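Local coordinates for carbamate kinase (PDB 4AXS), which probably catalyses the reversible transfer of a phosphoryl group between ATP and carbamate, as other carbamate kinases of the amino acid kinase family do, at residues Asn117-Lys121 against Leu122-Lys126; Asp138-Pro142 against Ala143-Pro147; Asn279-Gln283 against Asp284-Lys288. All blocks are in the same frame, centred on the assembly; numbering follows the deposited sequence.

Overall arrangement
The three contacts come in series along the chain, each one local and each at a place where a helix starts or stops. Interaction 1 closes the C-terminal end of helix 96-121 before strand 128-130; interaction 2 leads from strand 134-137, part of the four-stranded sheet, into the short helix 142-145; interaction 3 ends helix 274-282 ahead of helix 292-302. Interaction 1 lies across the chain's centre from the other two, its centre about 43 Å from that of interaction 2 and about 42 Å from that of interaction 3. Interactions 2 and 3 have centres about 23 Å apart. All are separate helix boundaries at the surface of one amino acid kinase fold, interaction 1 also at the subunit interface.

Interaction 1 (Asn117-Lys121 against Leu122-Lys126); sequences NELKK and LNIQK
Ile124 turns its backbone N-H back onto the carbonyl of Leu119, with Ile124 N 3.0 Å from Leu119 O and an N-H...O angle of 161°. One residue earlier, Asn123 N reaches Lys120 O at 2.7 Å, but from above the carbonyl plane. The two bonds, together with the positive phi of Asn123 (42°), make a Schellman motif with Asn123 as its C-prime residue, and they finish helix 96-121. Leu119 O also receives a weak bond from Leu122 N, so this one carbonyl gathers two N-H groups of the departing chain.

Side chains close in around the carbonyl oxygens of Glu118 and Leu119. Leu122 sets its CG 3.4 Å from Glu118 O, with CD1 also lying near that oxygen. Ile124 brings CB and CG1 up to Leu119 O, each at 3.6 Å; its CG1 stands anti to the carbonyl carbon (chi1 -40°), and CD1 at the end of that branch meets CD2 of Leu119 at 4.2 Å. This is the apolar contact that accompanies the Schellman bonds. On another part of the turn, Lys121 stretches out beyond CG, and its NZ forms a long salt bridge with Glu118 OE2 at 3.9 Å.

Farther out, helix 48-59 lies against this end: Leu122 packs on Ala55 and Gln59, and Glu118 on Ala51. The second subunit comes up to the helix as well, where Asn117 OD1 accepts a hydrogen bond from Tyr223 N of that subunit and Lys120 NZ makes a weak one to its Asn221 OD1. The helix end is therefore also part of the dimer interface. The carbonyls of Leu119 and Lys120 find donors in the N-H groups of the departing chain, while leucine and isoleucine carbon covers the oxygens of Glu118 and Leu119.

Interaction 2 (Asp138-Pro142 against Ala143-Pro147); sequences DANDP and AFKNP
Phe144 and Ala143 both bond back to Asp141 at the point where the chain enters helix 142-145. A type I beta turn from Asp138 to Asp141 comes first, closed by Asp141 N bonding to Asp138 O at 3.3 Å. Asp141 O then accepts a weak bond from Phe144 N at 3.3 Å. Pro142 O takes weak bonds from both Lys145 N and Asn146 N, the former at 3.0 Å with an N-H...O angle of only 127°; the short helix is only weakly bonded.

Asp141 occupies the N-cap of a strand-to-helix connection made through the beta turn. Its OD1 receives the N-H of Ala143 in a weak capping bond, with Ala143 N 3.4 Å from Asp141 OD1 but the bond nearly straight at 162°, and the methyl CB of Ala143 lies against the same oxygen. The other carboxylate oxygen, OD2, accepts a hydrogen bond from Ile186 N, so the cap is tied at the same time to the segment that leads into strand 187-190. A negative charge at this end of a helix would probably be stabilised by the helix dipole, though the effect is probably modest for so short a helix.

The aromatic ring of Phe144 folds back against the turn. CG lies anti to the carbonyl carbon (chi1 -57°), which carries Phe144 CE2 to within 3.3 Å of Asp141 CB. Asp138 O meets the ring at its edge, near the ring plane, with Phe144 CE2 3.2 Å away, and Asp141 O and Ala139 O approach CD2 obliquely. Ala183 and Pro185 also touch this ring. Nearer solvent, the extended Lys145 runs beside Asn140, both side chains pointing the same way.

Interaction 3 (Asn279-Gln283 against Asp284-Lys288); sequences NFINQ and DQFAK
Phe280 and Ile281 offer the two carbonyls that close helix 274-282 in a Schellman motif, with Asp284, at positive phi (56°), as its C-prime residue. Phe280 O accepts from Gln285 N at 2.9 Å, a fairly straight bond of 159°. The side chain of Phe280 sets CB 3.7 Å from Gln285 CG, the amide of Gln285 standing almost perpendicular to the aromatic ring. That amide has its main polar partner outside the turn, for OE1 accepts from Asp260 N next to strand 258-259. Ile281 O takes Asp284 N at 3.1 Å, the donor lying well above the carbonyl plane. The Ile281 side chain crosses Phe286 at about a right angle, Ile281 CG1 reaching the edge of that ring 4.1 Å from Phe286 CD2. Leu292 of helix 292-302 touches both of these residues, so helix 292-302 covers this apolar side of the helix end. At Gln283, CG sits between the backbone N and the carbonyl carbon (chi1 65°), which brings it across Gln285, with Gln283 CG 3.6 Å from Gln285 CG. Gln285 CB in turn covers one face of the Phe286 ring, 3.8 Å above its plane and over its centre.

Interaction 1 (Asn117-Lys121 against Leu122-Lys126)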
# COMPACT_ATOMS: atom_id res chain seq x y z
N ASN A 117 15.62 0.18 -7.31
CA ASN A 117 16.74 -0.53 -7.90
C ASN A 117 17.40 0.24 -9.04
O ASN A 117 18.61 0.44 -9.04
CB ASN A 117 16.30 -1.91 -8.37
CG ASN A 117 16.45 -2.96 -7.29
OD1 ASN A 117 16.88 -2.66 -6.18
ND2 ASN A 117 16.09 -4.20 -7.61
N GLU A 118 16.59 0.68 -10.01
CA GLU A 118 17.11 1.42 -11.16
C GLU A 118 17.82 2.71 -10.74
O GLU A 118 18.89 3.01 -11.26
CB GLU A 118 16.00 1.75 -12.16
CG GLU A 118 15.37 0.54 -12.82
CD GLU A 118 16.39 -0.35 -13.49
OE1 GLU A 118 17.41 0.18 -13.96
OE2 GLU A 118 16.17 -1.59 -13.54
N LEU A 119 17.24 3.46 -9.82
CA LEU A 119 17.87 4.69 -9.34
C LEU A 119 19.26 4.41 -8.75
O LEU A 119 20.14 5.26 -8.82
CB LEU A 119 16.99 5.40 -8.30
CG LEU A 119 15.71 6.05 -8.84
CD1 LEU A 119 14.81 6.55 -7.72
CD2 LEU A 119 16.05 7.19 -9.81
N LYS A 120 19.44 3.22 -8.17
CA LYS A 120 20.73 2.86 -7.57
C LYS A 120 21.79 2.53 -8.63
O LYS A 120 22.98 2.79 -8.42
CB LYS A 120 20.58 1.71 -6.57
CG LYS A 120 19.83 2.08 -5.30
CD LYS A 120 19.37 0.84 -4.52
CE LYS A 120 20.48 0.22 -3.66
NZ LYS A 120 21.03 1.21 -2.68
N LYS A 121 21.37 1.96 -9.76
CA LYS A 121 22.30 1.67 -10.85
C LYS A 121 23.00 2.95 -11.28
O LYS A 121 24.15 2.92 -11.72
CB LYS A 121 21.59 1.05 -12.06
CG LYS A 121 20.86 -0.23 -11.73
CD LYS A 121 20.43 -0.98 -12.97
CE LYS A 121 19.74 -2.28 -12.57
NZ LYS A 121 19.65 -3.27 -13.66
N LEU A 122 22.29 4.06 -11.14
CA LEU A 122 22.80 5.37 -11.53
C LEU A 122 23.42 6.07 -10.33
O LEU A 122 23.70 7.27 -10.37
CB LEU A 122 21.65 6.22 -12.06
CG LEU A 122 20.64 5.43 -12.89
CD1 LEU A 122 19.39 6.25 -13.17
CD2 LEU A 122 21.30 4.96 -14.19
N ASN A 123 23.62 5.30 -9.26
CA ASN A 123 24.12 5.86 -8.02
C ASN A 123 23.47 7.20 -7.68
O ASN A 123 24.15 8.18 -7.38
CB ASN A 123 25.64 5.99 -8.06
CG ASN A 123 26.31 5.11 -7.03
OD1 ASN A 123 26.85 4.06 -7.36
ND2 ASN A 123 26.26 5.53 -5.76
N ILE A 124 22.14 7.22 -7.75
CA ILE A 124 21.38 8.38 -7.30
C ILE A 124 20.77 8.09 -5.92
O ILE A 124 20.42 6.95 -5.60
CB ILE A 124 20.27 8.77 -8.30
CG1 ILE A 124 20.79 8.64 -9.74
CG2 ILE A 124 19.77 10.18 -8.02
CD1 ILE A 124 19.74 8.93 -10.82
N GLN A 125 20.66 9.13 -5.10
CA GLN A 125 20.08 8.97 -3.78
C GLN A 125 18.77 9.74 -3.64
O GLN A 125 18.75 10.98 -3.68
CB GLN A 125 21.09 9.35 -2.69
CG GLN A 125 22.49 8.71 -2.87
CD GLN A 125 22.45 7.18 -2.94
OE1 GLN A 125 22.66 6.58 -4.00
NE2 GLN A 125 22.19 6.54 -1.80
N LYS A 126 17.68 8.99 -3.50
CA LYS A 126 16.33 9.54 -3.44
C LYS A 126 15.40 8.52 -2.81
O LYS A 126 15.54 7.32 -3.07
CB LYS A 126 15.83 9.87 -4.85
CG LYS A 126 15.53 11.33 -5.07
CD LYS A 126 15.32 11.63 -6.54
CE LYS A 126 15.23 13.14 -6.75
NZ LYS A 126 16.32 13.85 -6.00

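Interaction 2 (Asp138-Pro142 against Ala143-Pro147)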
# COMPACT_ATOMS: atom_id res chain seq x y z
N ASP A 138 -17.59 12.37 -5.67
CA ASP A 138 -18.88 12.83 -5.21
C ASP A 138 -19.87 11.67 -5.33
O ASP A 138 -19.82 10.91 -6.31
CB ASP A 138 -19.30 14.05 -6.04
CG ASP A 138 -20.80 14.18 -6.19
OD1 ASP A 138 -21.44 14.81 -5.31
OD2 ASP A 138 -21.34 13.67 -7.20
N ALA A 139 -20.75 11.52 -4.34
CA ALA A 139 -21.67 10.38 -4.28
C ALA A 139 -22.85 10.54 -5.22
O ALA A 139 -23.55 9.57 -5.51
CB ALA A 139 -22.15 10.17 -2.86
N ASN A 140 -23.07 11.76 -5.68
CA ASN A 140 -24.11 12.03 -6.66
C ASN A 140 -23.62 11.87 -8.10
O ASN A 140 -24.37 12.13 -9.06
CB ASN A 140 -24.68 13.42 -6.45
CG ASN A 140 -25.84 13.43 -5.49
OD1 ASN A 140 -26.76 12.60 -5.60
ND2 ASN A 140 -25.82 14.35 -4.53
N ASP A 141 -22.37 11.46 -8.26
CA ASP A 141 -21.81 11.20 -9.58
C ASP A 141 -22.82 10.41 -10.41
O ASP A 141 -23.33 9.38 -9.98
CB ASP A 141 -20.49 10.43 -9.46
CG ASP A 141 -19.47 10.85 -10.50
OD1 ASP A 141 -19.63 10.49 -11.68
OD2 ASP A 141 -18.48 11.52 -10.12
N PRO A 142 -23.14 10.93 -11.61
CA PRO A 142 -24.00 10.23 -12.57
C PRO A 142 -23.58 8.78 -12.79
O PRO A 142 -24.42 7.92 -13.00
CB PRO A 142 -23.79 11.04 -13.84
CG PRO A 142 -23.52 12.42 -13.36
CD PRO A 142 -22.74 12.27 -12.08
N ALA A 143 -22.27 8.53 -12.71
CA ALA A 143 -21.70 7.24 -13.06
C ALA A 143 -22.32 6.07 -12.30
O ALA A 143 -22.44 4.98 -12.84
CB ALA A 143 -20.19 7.26 -12.85
N PHE A 144 -22.68 6.30 -11.05
CA PHE A 144 -23.21 5.23 -10.21
C PHE A 144 -24.57 4.79 -10.71
O PHE A 144 -24.90 3.61 -10.69
CB PHE A 144 -23.35 5.68 -8.76
CG PHE A 144 -22.08 6.17 -8.15
CD1 PHE A 144 -21.03 5.30 -7.93
CD2 PHE A 144 -21.94 7.50 -7.80
CE1 PHE A 144 -19.86 5.75 -7.37
CE2 PHE A 144 -20.77 7.95 -7.23
CZ PHE A 144 -19.73 7.08 -7.02
N LYS A 145 -25.36 5.77 -11.14
CA LYS A 145 -26.72 5.53 -11.58
C LYS A 145 -26.72 4.84 -12.93
O LYS A 145 -27.76 4.38 -13.42
CB LYS A 145 -27.51 6.84 -11.60
CG LYS A 145 -27.65 7.47 -10.21
CD LYS A 145 -28.33 8.84 -10.23
CE LYS A 145 -28.46 9.40 -8.81
NZ LYS A 145 -28.80 10.85 -8.78
N ASN A 146 -25.53 4.75 -13.53
CA ASN A 146 -25.32 3.97 -14.75
C ASN A 146 -24.07 3.10 -14.66
O ASN A 146 -23.02 3.45 -15.19
CB ASN A 146 -25.22 4.88 -15.97
CG ASN A 146 -24.92 4.11 -17.25
OD1 ASN A 146 -24.23 4.60 -18.14
ND2 ASN A 146 -25.44 2.89 -17.34
N PRO A 147 -24.19 1.96 -13.96
CA PRO A 147 -23.08 1.03 -13.69
C PRO A 147 -22.40 0.53 -14.96
O PRO A 147 -22.80 -0.48 -15.53
CB PRO A 147 -23.77 -0.12 -12.95
CG PRO A 147 -24.94 0.52 -12.28
CD PRO A 147 -25.43 1.55 -13.27

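Interaction 3 (Asn279-Gln283 against Asp284-Lys288)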
# COMPACT_ATOMS: atom_id res chain seq x y z
N ASN A 279 -13.67 18.28 -31.73
CA ASN A 279 -14.27 17.85 -32.98
C ASN A 279 -14.02 16.37 -33.25
O ASN A 279 -14.96 15.61 -33.52
CB ASN A 279 -13.76 18.70 -34.14
CG ASN A 279 -14.09 20.16 -33.97
OD1 ASN A 279 -15.21 20.50 -33.58
ND2 ASN A 279 -13.12 21.04 -34.25
N PHE A 280 -12.76 15.97 -33.16
CA PHE A 280 -12.43 14.56 -33.34
C PHE A 280 -13.33 13.68 -32.47
O PHE A 280 -13.80 12.62 -32.90
CB PHE A 280 -10.96 14.31 -32.99
CG PHE A 280 -9.99 14.82 -34.02
CD1 PHE A 280 -10.31 14.77 -35.38
CD2 PHE A 280 -8.76 15.34 -33.63
CE1 PHE A 280 -9.41 15.25 -36.35
CE2 PHE A 280 -7.85 15.81 -34.59
CZ PHE A 280 -8.18 15.76 -35.96
N ILE A 281 -13.59 14.14 -31.25
CA ILE A 281 -14.44 13.43 -30.31
C ILE A 281 -15.90 13.44 -30.75
O ILE A 281 -16.62 12.46 -30.59
CB ILE A 281 -14.32 14.05 -28.89
CG1 ILE A 281 -12.93 13.81 -28.32
CG2 ILE A 281 -15.41 13.51 -27.97
CD1 ILE A 281 -12.64 14.60 -27.07
N ASN A 282 -16.33 14.57 -31.31
CA ASN A 282 -17.67 14.67 -31.89
C ASN A 282 -17.92 13.60 -32.93
O ASN A 282 -19.03 13.04 -33.02
CB ASN A 282 -17.89 16.05 -32.52
CG ASN A 282 -18.08 17.15 -31.49
OD1 ASN A 282 -18.00 16.90 -30.28
ND2 ASN A 282 -18.32 18.37 -31.97
N GLN A 283 -16.90 13.30 -33.72
CA GLN A 283 -17.07 12.35 -34.81
C GLN A 283 -16.56 10.98 -34.42
O GLN A 283 -16.25 10.17 -35.29
CB GLN A 283 -16.39 12.82 -36.09
CG GLN A 283 -14.88 12.92 -36.01
CD GLN A 283 -14.34 13.99 -36.93
OE1 GLN A 283 -15.06 14.90 -37.32
NE2 GLN A 283 -13.07 13.90 -37.29
N ASP A 284 -16.50 10.74 -33.11
CA ASP A 284 -16.19 9.42 -32.59
C ASP A 284 -14.87 8.87 -33.12
O ASP A 284 -14.76 7.69 -33.44
CB ASP A 284 -17.33 8.45 -32.92
CG ASP A 284 -18.51 8.59 -31.99
OD1 ASP A 284 -18.43 8.08 -30.84
OD2 ASP A 284 -19.51 9.21 -32.40
N GLN A 285 -13.88 9.74 -33.19
CA GLN A 285 -12.56 9.32 -33.63
C GLN A 285 -11.95 8.25 -32.73
O GLN A 285 -11.09 7.50 -33.18
CB GLN A 285 -11.62 10.51 -33.74
CG GLN A 285 -11.83 11.35 -35.00
CD GLN A 285 -11.73 10.53 -36.29
OE1 GLN A 285 -11.20 9.42 -36.30
NE2 GLN A 285 -12.23 11.09 -37.39
N PHE A 286 -12.40 8.16 -31.48
CA PHE A 286 -11.66 7.40 -30.47
C PHE A 286 -12.40 6.26 -29.76
O PHE A 286 -13.57 6.37 -29.38
CB PHE A 286 -11.08 8.36 -29.43
CG PHE A 286 -10.28 9.48 -30.02
CD1 PHE A 286 -9.23 9.22 -30.85
CD2 PHE A 286 -10.59 10.80 -29.73
CE1 PHE A 286 -8.48 10.24 -31.40
CE2 PHE A 286 -9.85 11.84 -30.28
CZ PHE A 286 -8.80 11.56 -31.12
N ALA A 287 -11.69 5.16 -29.57
CA ALA A 287 -12.25 4.01 -28.88
C ALA A 287 -12.73 4.42 -27.49
O ALA A 287 -11.95 4.84 -26.63
CB ALA A 287 -11.23 2.88 -28.81
N LYS A 288 -14.04 4.32 -27.29
CA LYS A 288 -14.67 4.58 -26.01
C LYS A 288 -14.09 3.63 -24.96
O LYS A 288 -14.42 2.44 -24.94
CB LYS A 288 -16.18 4.39 -26.17
CG LYS A 288 -16.53 3.54 -27.40
CD LYS A 288 -17.92 2.95 -27.31
CE LYS A 288 -17.99 1.60 -28.01
NZ LYS A 288 -19.22 0.84 -27.61